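Motility-associated killing factor MakB (Vibrio cholerae serotype O1, PDB 6W1W) is one component of a three-part cytotoxin and probably takes part in forming membrane pores, as its likeness to alpha-pore-forming toxins suggests. Local coordinates at residues A191-V203 with P337-N349. Residues are numbered along the deposited sequence; the frame is centred on the assembly and turned at random.
Sequences AYIQSMVTISYGV and PNVGKPVLVNTLN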
ATOM      1  N   ALA A 191      -6.902  10.921  12.783  1.00124.96           N
ATOM      2  CA  ALA A 191      -7.420  10.641  11.450  1.00111.84           C
ATOM      3  C   ALA A 191      -6.420  11.099  10.397  1.00107.47           C
ATOM      4  O   ALA A 191      -5.889  12.211  10.479  1.00127.63           O
ATOM      5  CB  ALA A 191      -8.766  11.332  11.232  1.00118.42           C
ATOM      6  N   TYR A 192      -6.178  10.244   9.410  1.00105.98           N
ATOM      7  CA  TYR A 192      -5.286  10.549   8.303  1.00111.03           C
ATOM      8  C   TYR A 192      -6.060  11.179   7.146  1.00107.11           C
ATOM      9  O   TYR A 192      -7.282  11.059   7.040  1.00107.85           O
ATOM     10  CB  TYR A 192      -4.551   9.284   7.846  1.00109.63           C
ATOM     11  CG  TYR A 192      -3.418   8.882   8.771  1.00119.60           C
ATOM     12  CD1 TYR A 192      -2.097   8.890   8.338  1.00126.18           C
ATOM     13  CD2 TYR A 192      -3.669   8.522  10.087  1.00128.31           C
ATOM     14  CE1 TYR A 192      -1.058   8.536   9.192  1.00125.51           C
ATOM     15  CE2 TYR A 192      -2.641   8.168  10.944  1.00128.98           C
ATOM     16  CZ  TYR A 192      -1.340   8.176  10.495  1.00121.59           C
ATOM     17  OH  TYR A 192      -0.330   7.824  11.363  1.00108.70           O
ATOM     18  N   ILE A 193      -5.326  11.872   6.280  1.00 97.10           N
ATOM     19  CA  ILE A 193      -5.892  12.549   5.122  1.00 95.63           C
ATOM     20  C   ILE A 193      -5.139  12.093   3.884  1.00107.58           C
ATOM     21  O   ILE A 193      -3.910  12.203   3.824  1.00107.08           O
ATOM     22  CB  ILE A 193      -5.826  14.083   5.259  1.00 95.01           C
ATOM     23  CG1 ILE A 193      -6.794  14.559   6.343  1.00 98.99           C
ATOM     24  CG2 ILE A 193      -6.125  14.755   3.923  1.00 91.98           C
ATOM     25  CD1 ILE A 193      -6.859  16.061   6.487  1.00 97.34           C
ATOM     26  N   GLN A 194      -5.877  11.587   2.902  1.00115.60           N
ATOM     27  CA  GLN A 194      -5.312  11.081   1.657  1.00106.11           C
ATOM     28  C   GLN A 194      -5.655  12.051   0.533  1.00 95.24           C
ATOM     29  O   GLN A 194      -6.835  12.253   0.223  1.00101.21           O
ATOM     30  CB  GLN A 194      -5.843   9.677   1.359  1.00109.40           C
ATOM     31  CG  GLN A 194      -5.452   9.118   0.000  1.00132.79           C
ATOM     32  CD  GLN A 194      -5.830   7.657  -0.151  1.00138.54           C
ATOM     33  OE1 GLN A 194      -5.920   6.926   0.836  1.00138.88           O
ATOM     34  NE2 GLN A 194      -6.060   7.224  -1.389  1.00129.83           N
ATOM     35  N   SER A 195      -4.629  12.654  -0.063  1.00 86.34           N
ATOM     36  CA  SER A 195      -4.795  13.600  -1.157  1.00 93.13           C
ATOM     37  C   SER A 195      -3.947  13.158  -2.339  1.00 90.87           C
ATOM     38  O   SER A 195      -2.816  12.693  -2.162  1.00 90.65           O
ATOM     39  CB  SER A 195      -4.396  15.020  -0.734  1.00111.91           C
ATOM     40  OG  SER A 195      -4.727  15.279   0.624  1.00 95.09           O
ATOM     41  N   MET A 196      -4.488  13.313  -3.546  1.00 89.04           N
ATOM     42  CA  MET A 196      -3.813  12.867  -4.759  1.00100.54           C
ATOM     43  C   MET A 196      -2.920  13.983  -5.291  1.00 94.47           C
ATOM     44  O   MET A 196      -3.401  15.081  -5.591  1.00 97.93           O
ATOM     45  CB  MET A 196      -4.828  12.432  -5.818  1.00105.47           C
ATOM     46  CG  MET A 196      -5.625  11.184  -5.454  1.00 96.42           C
ATOM     47  SD  MET A 196      -4.596   9.782  -4.949  1.00112.58           S
ATOM     48  CE  MET A 196      -3.619   9.507  -6.425  1.00105.15           C
ATOM     49  N   VAL A 197      -1.629  13.698  -5.415  1.00 87.03           N
ATOM     50  CA  VAL A 197      -0.654  14.672  -5.888  1.00 95.74           C
ATOM     51  C   VAL A 197      -0.280  14.287  -7.315  1.00 93.93           C
ATOM     52  O   VAL A 197       0.495  13.353  -7.541  1.00 81.41           O
ATOM     53  CB  VAL A 197       0.576  14.731  -4.978  1.00 80.81           C
ATOM     54  CG1 VAL A 197       1.555  15.774  -5.483  1.00 78.59           C
ATOM     55  CG2 VAL A 197       0.157  15.020  -3.560  1.00 78.76           C
ATOM     56  N   THR A 198      -0.834  15.013  -8.278  1.00 92.40           N
ATOM     57  CA  THR A 198      -0.441  14.874  -9.672  1.00 90.68           C
ATOM     58  C   THR A 198       0.817  15.697  -9.930  1.00104.90           C
ATOM     59  O   THR A 198       0.840  16.904  -9.665  1.00115.13           O
ATOM     60  CB  THR A 198      -1.570  15.336 -10.586  1.00 92.37           C
ATOM     61  OG1 THR A 198      -2.788  14.683 -10.213  1.00 88.83           O
ATOM     62  CG2 THR A 198      -1.236  15.023 -12.036  1.00 80.69           C
ATOM     63  N   ILE A 199       1.861  15.049 -10.435  1.00 95.98           N
ATOM     64  CA  ILE A 199       3.051  15.724 -10.946  1.00 96.87           C
ATOM     65  C   ILE A 199       3.022  15.603 -12.463  1.00 99.17           C
ATOM     66  O   ILE A 199       2.980  14.490 -13.001  1.00105.55           O
ATOM     67  CB  ILE A 199       4.345  15.120 -10.381  1.00 80.46           C
ATOM     68  CG1 ILE A 199       4.268  14.984  -8.864  1.00 79.73           C
ATOM     69  CG2 ILE A 199       5.546  15.961 -10.783  1.00 81.54           C
ATOM     70  CD1 ILE A 199       5.479  14.292  -8.270  1.00 79.68           C
ATOM     71  N   SER A 200       3.057  16.739 -13.155  1.00 93.77           N
ATOM     72  CA  SER A 200       2.888  16.764 -14.604  1.00 88.40           C
ATOM     73  C   SER A 200       4.162  17.284 -15.254  1.00 99.21           C
ATOM     74  O   SER A 200       4.476  18.475 -15.157  1.00104.26           O
ATOM     75  CB  SER A 200       1.683  17.617 -15.007  1.00 85.09           C
ATOM     76  OG  SER A 200       2.075  18.920 -15.392  1.00 91.02           O
ATOM     77  N   TYR A 201       4.881  16.394 -15.923  1.00107.32           N
ATOM     78  CA  TYR A 201       6.113  16.737 -16.609  1.00 98.85           C
ATOM     79  C   TYR A 201       5.805  17.135 -18.048  1.00105.75           C
ATOM     80  O   TYR A 201       4.691  16.947 -18.551  1.00115.36           O
ATOM     81  CB  TYR A 201       7.093  15.562 -16.572  1.00 88.43           C
ATOM     82  CG  TYR A 201       7.351  15.040 -15.173  1.00 96.16           C
ATOM     83  CD1 TYR A 201       6.505  14.099 -14.589  1.00 88.18           C
ATOM     84  CD2 TYR A 201       8.432  15.492 -14.435  1.00 85.01           C
ATOM     85  CE1 TYR A 201       6.732  13.625 -13.302  1.00 82.50           C
ATOM     86  CE2 TYR A 201       8.666  15.028 -13.153  1.00 84.62           C
ATOM     87  CZ  TYR A 201       7.818  14.095 -12.588  1.00 96.60           C
ATOM     88  OH  TYR A 201       8.062  13.642 -11.308  1.00 99.51           O
ATOM     89  N   GLY A 202       6.815  17.694 -18.709  1.00107.00           N
ATOM     90  CA  GLY A 202       6.693  18.145 -20.084  1.00100.86           C
ATOM     91  C   GLY A 202       8.064  18.303 -20.703  1.00112.20           C
ATOM     92  O   GLY A 202       9.088  18.257 -20.020  1.00127.78           O
ATOM     93  N   VAL A 203       8.074  18.490 -22.021  1.00110.67           N
ATOM     94  CA  VAL A 203       9.304  18.630 -22.792  1.00122.89           C
ATOM     95  C   VAL A 203       9.278  19.987 -23.481  1.00127.79           C
ATOM     96  O   VAL A 203       8.279  20.345 -24.116  1.00133.38           O
ATOM     97  CB  VAL A 203       9.469  17.483 -23.808  1.00128.06           C
ATOM     98  CG1 VAL A 203       8.138  17.178 -24.487  1.00136.96           C
ATOM     99  CG2 VAL A 203      10.534  17.832 -24.845  1.00130.11           C
ATOM    100  N   PRO A 337     -10.859   6.581   4.184  1.00160.87           N
ATOM    101  CA  PRO A 337      -9.990   7.708   4.531  1.00146.70           C
ATOM    102  C   PRO A 337     -10.587   9.029   4.074  1.00129.61           C
ATOM    103  O   PRO A 337     -11.343   9.095   3.100  1.00130.08           O
ATOM    104  CB  PRO A 337      -8.685   7.398   3.788  1.00134.70           C
ATOM    105  CG  PRO A 337      -9.117   6.560   2.626  1.00144.55           C
ATOM    106  CD  PRO A 337     -10.279   5.735   3.122  1.00146.30           C
ATOM    107  N   ASN A 338     -10.253  10.087   4.805  1.00109.14           N
ATOM    108  CA  ASN A 338     -10.703  11.418   4.427  1.00113.17           C
ATOM    109  C   ASN A 338      -9.997  11.851   3.150  1.00107.85           C
ATOM    110  O   ASN A 338      -8.770  11.750   3.037  1.00106.20           O
ATOM    111  CB  ASN A 338     -10.434  12.414   5.553  1.00126.97           C
ATOM    112  CG  ASN A 338     -10.973  11.940   6.890  1.00139.33           C
ATOM    113  OD1 ASN A 338     -10.860  10.764   7.239  1.00141.07           O
ATOM    114  ND2 ASN A 338     -11.568  12.859   7.644  1.00141.36           N
ATOM    115  N   VAL A 339     -10.771  12.320   2.179  1.00109.67           N
ATOM    116  CA  VAL A 339     -10.226  12.698   0.883  1.00107.29           C
ATOM    117  C   VAL A 339      -9.946  14.196   0.911  1.00105.30           C
ATOM    118  O   VAL A 339     -10.870  15.012   0.953  1.00 90.88           O
ATOM    119  CB  VAL A 339     -11.177  12.325  -0.259  1.00102.58           C
ATOM    120  CG1 VAL A 339     -10.436  12.325  -1.590  1.00101.60           C
ATOM    121  CG2 VAL A 339     -11.812  10.972   0.007  1.00108.79           C
ATOM    122  N   GLY A 340      -8.663  14.551   0.907  1.00104.70           N
ATOM    123  CA  GLY A 340      -8.255  15.935   0.816  1.00110.29           C
ATOM    124  C   GLY A 340      -8.333  16.458  -0.605  1.00115.62           C
ATOM    125  O   GLY A 340      -8.616  15.733  -1.560  1.00122.22           O
ATOM    126  N   LYS A 341      -8.080  17.750  -0.740  1.00108.22           N
ATOM    127  CA  LYS A 341      -8.119  18.369  -2.057  1.00107.09           C
ATOM    128  C   LYS A 341      -6.859  17.999  -2.831  1.00111.25           C
ATOM    129  O   LYS A 341      -5.751  18.098  -2.286  1.00109.11           O
ATOM    130  CB  LYS A 341      -8.252  19.884  -1.935  1.00102.24           C
ATOM    131  CG  LYS A 341      -9.440  20.337  -1.097  1.00102.60           C
ATOM    132  CD  LYS A 341      -9.796  21.787  -1.380  1.00106.68           C
ATOM    133  CE  LYS A 341     -11.019  22.230  -0.593  1.00112.01           C
ATOM    134  NZ  LYS A 341     -11.469  23.596  -0.995  1.00118.12           N
ATOM    135  N   PRO A 342      -6.978  17.553  -4.078  1.00110.86           N
ATOM    136  CA  PRO A 342      -5.784  17.196  -4.851  1.00104.24           C
ATOM    137  C   PRO A 342      -4.987  18.432  -5.223  1.00 99.66           C
ATOM    138  O   PRO A 342      -5.512  19.542  -5.311  1.00108.51           O
ATOM    139  CB  PRO A 342      -6.359  16.515  -6.094  1.00 97.35           C
ATOM    140  CG  PRO A 342      -7.713  17.134  -6.247  1.00 99.79           C
ATOM    141  CD  PRO A 342      -8.217  17.348  -4.846  1.00100.76           C
ATOM    142  N   VAL A 343      -3.693  18.224  -5.446  1.00 89.56           N
ATOM    143  CA  VAL A 343      -2.775  19.302  -5.796  1.00 95.31           C
ATOM    144  C   VAL A 343      -1.951  18.864  -7.001  1.00103.09           C
ATOM    145  O   VAL A 343      -1.427  17.745  -7.026  1.00109.07           O
ATOM    146  CB  VAL A 343      -1.871  19.686  -4.605  1.00 86.69           C
ATOM    147  CG1 VAL A 343      -1.916  18.616  -3.526  1.00 74.38           C
ATOM    148  CG2 VAL A 343      -0.440  19.926  -5.061  1.00 80.99           C
ATOM    149  N   LEU A 344      -1.856  19.738  -8.004  1.00 93.07           N
ATOM    150  CA  LEU A 344      -1.092  19.473  -9.218  1.00 86.33           C
ATOM    151  C   LEU A 344       0.243  20.209  -9.147  1.00 87.87           C
ATOM    152  O   LEU A 344       0.274  21.443  -9.082  1.00 92.24           O
ATOM    153  CB  LEU A 344      -1.882  19.898 -10.457  1.00 80.13           C
ATOM    154  CG  LEU A 344      -1.113  20.106 -11.767  1.00 87.05           C
ATOM    155  CD1 LEU A 344      -0.409  18.835 -12.221  1.00 82.50           C
ATOM    156  CD2 LEU A 344      -2.040  20.616 -12.859  1.00 94.12           C
ATOM    157  N   VAL A 345       1.339  19.454  -9.179  1.00 84.16           N
ATOM    158  CA  VAL A 345       2.689  20.006  -9.220  1.00 82.09           C
ATOM    159  C   VAL A 345       3.101  20.069 -10.689  1.00 90.24           C
ATOM    160  O   VAL A 345       3.606  19.095 -11.252  1.00108.63           O
ATOM    161  CB  VAL A 345       3.670  19.171  -8.391  1.00 81.40           C
ATOM    162  CG1 VAL A 345       5.028  19.845  -8.341  1.00 79.41           C
ATOM    163  CG2 VAL A 345       3.132  18.945  -6.991  1.00 73.64           C
ATOM    164  N   ASN A 346       2.902  21.228 -11.311  1.00 92.95           N
ATOM    165  CA  ASN A 346       3.181  21.424 -12.733  1.00101.61           C
ATOM    166  C   ASN A 346       4.635  21.870 -12.901  1.00105.48           C
ATOM    167  O   ASN A 346       4.974  23.018 -12.602  1.00118.87           O
ATOM    168  CB  ASN A 346       2.209  22.452 -13.309  1.00103.69           C
ATOM    169  CG  ASN A 346       2.295  22.577 -14.823  1.00104.76           C
ATOM    170  OD1 ASN A 346       3.339  22.333 -15.428  1.00 96.21           O
ATOM    171  ND2 ASN A 346       1.185  22.977 -15.443  1.00105.22           N
ATOM    172  N   THR A 347       5.488  20.976 -13.410  1.00 90.12           N
ATOM    173  CA  THR A 347       6.919  21.260 -13.479  1.00 87.49           C
ATOM    174  C   THR A 347       7.331  22.055 -14.712  1.00 97.36           C
ATOM    175  O   THR A 347       8.424  22.636 -14.715  1.00105.73           O
ATOM    176  CB  THR A 347       7.738  19.964 -13.435  1.00 86.61           C
ATOM    177  OG1 THR A 347       7.614  19.269 -14.682  1.00104.20           O
ATOM    178  CG2 THR A 347       7.264  19.066 -12.299  1.00 96.79           C
ATOM    179  N   LEU A 348       6.512  22.097 -15.760  1.00100.38           N
ATOM    180  CA  LEU A 348       6.837  22.969 -16.882  1.00124.91           C
ATOM    181  C   LEU A 348       6.412  24.412 -16.635  1.00120.56           C
ATOM    182  O   LEU A 348       6.630  25.264 -17.503  1.00102.82           O
ATOM    183  CB  LEU A 348       6.216  22.437 -18.186  1.00133.19           C
ATOM    184  CG  LEU A 348       4.707  22.216 -18.323  1.00138.82           C
ATOM    185  CD1 LEU A 348       4.169  22.956 -19.539  1.00138.44           C
ATOM    186  CD2 LEU A 348       4.370  20.730 -18.416  1.00127.22           C
ATOM    187  N   ASN A 349       5.827  24.705 -15.469  1.00123.71           N
ATOM    188  CA  ASN A 349       5.479  26.064 -15.076  1.00120.11           C
ATOM    189  C   ASN A 349       5.998  26.447 -13.697  1.00117.12           C
ATOM    190  O   ASN A 349       5.828  27.601 -13.292  1.00117.39           O
ATOM    191  CB  ASN A 349       3.953  26.259 -15.101  1.00120.70           C
ATOM    192  CG  ASN A 349       3.385  26.245 -16.506  1.00143.76           C
ATOM    193  OD1 ASN A 349       3.360  27.269 -17.189  1.00150.17           O
ATOM    194  ND2 ASN A 349       2.912  25.083 -16.942  1.00159.70           N
TER
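V197, V343 and V345 pack on one face of a parallel strand pair, 193-203 with 338-346, in the four-stranded mixed sheet of this largely helical, alpha-pore-forming-toxin-like protein. V197 and V343 stand next to each other with their branches turned in the same direction. With chi1 at -179°, CG1 of V197 is turned opposite the backbone N and comes 3.8 Å from V345 CG2; these two side chains meet at a slant. I199 continues this face, its CG2 touching T347 CG2 at 3.9 Å. Helix 225-230 packs against V197 and V343 through I229. On the other face L344 lies across T198. L344 CD1 reaches 3.9 Å from T198 CG2 and also meets S200 CB.

The backbone pairing falls into two parts. In the first, Q194 lies beside V339, held by Q194 N to N338 O and G340 N to Q194 O. The second joins V197-S200 with V343-N346. Between them the register slips by one residue at G340-P342. V345 N donates to T198 O nearly in line with the carbonyl bond. Strand 209-220 pairs antiparallel with the other edge of 193-203.

T347 ends the pairing with two donors on one acceptor. From the same face of the carbonyl plane, S200 O accepts T347 N at 3.2 Å and T347 OG1 at 3.3 Å.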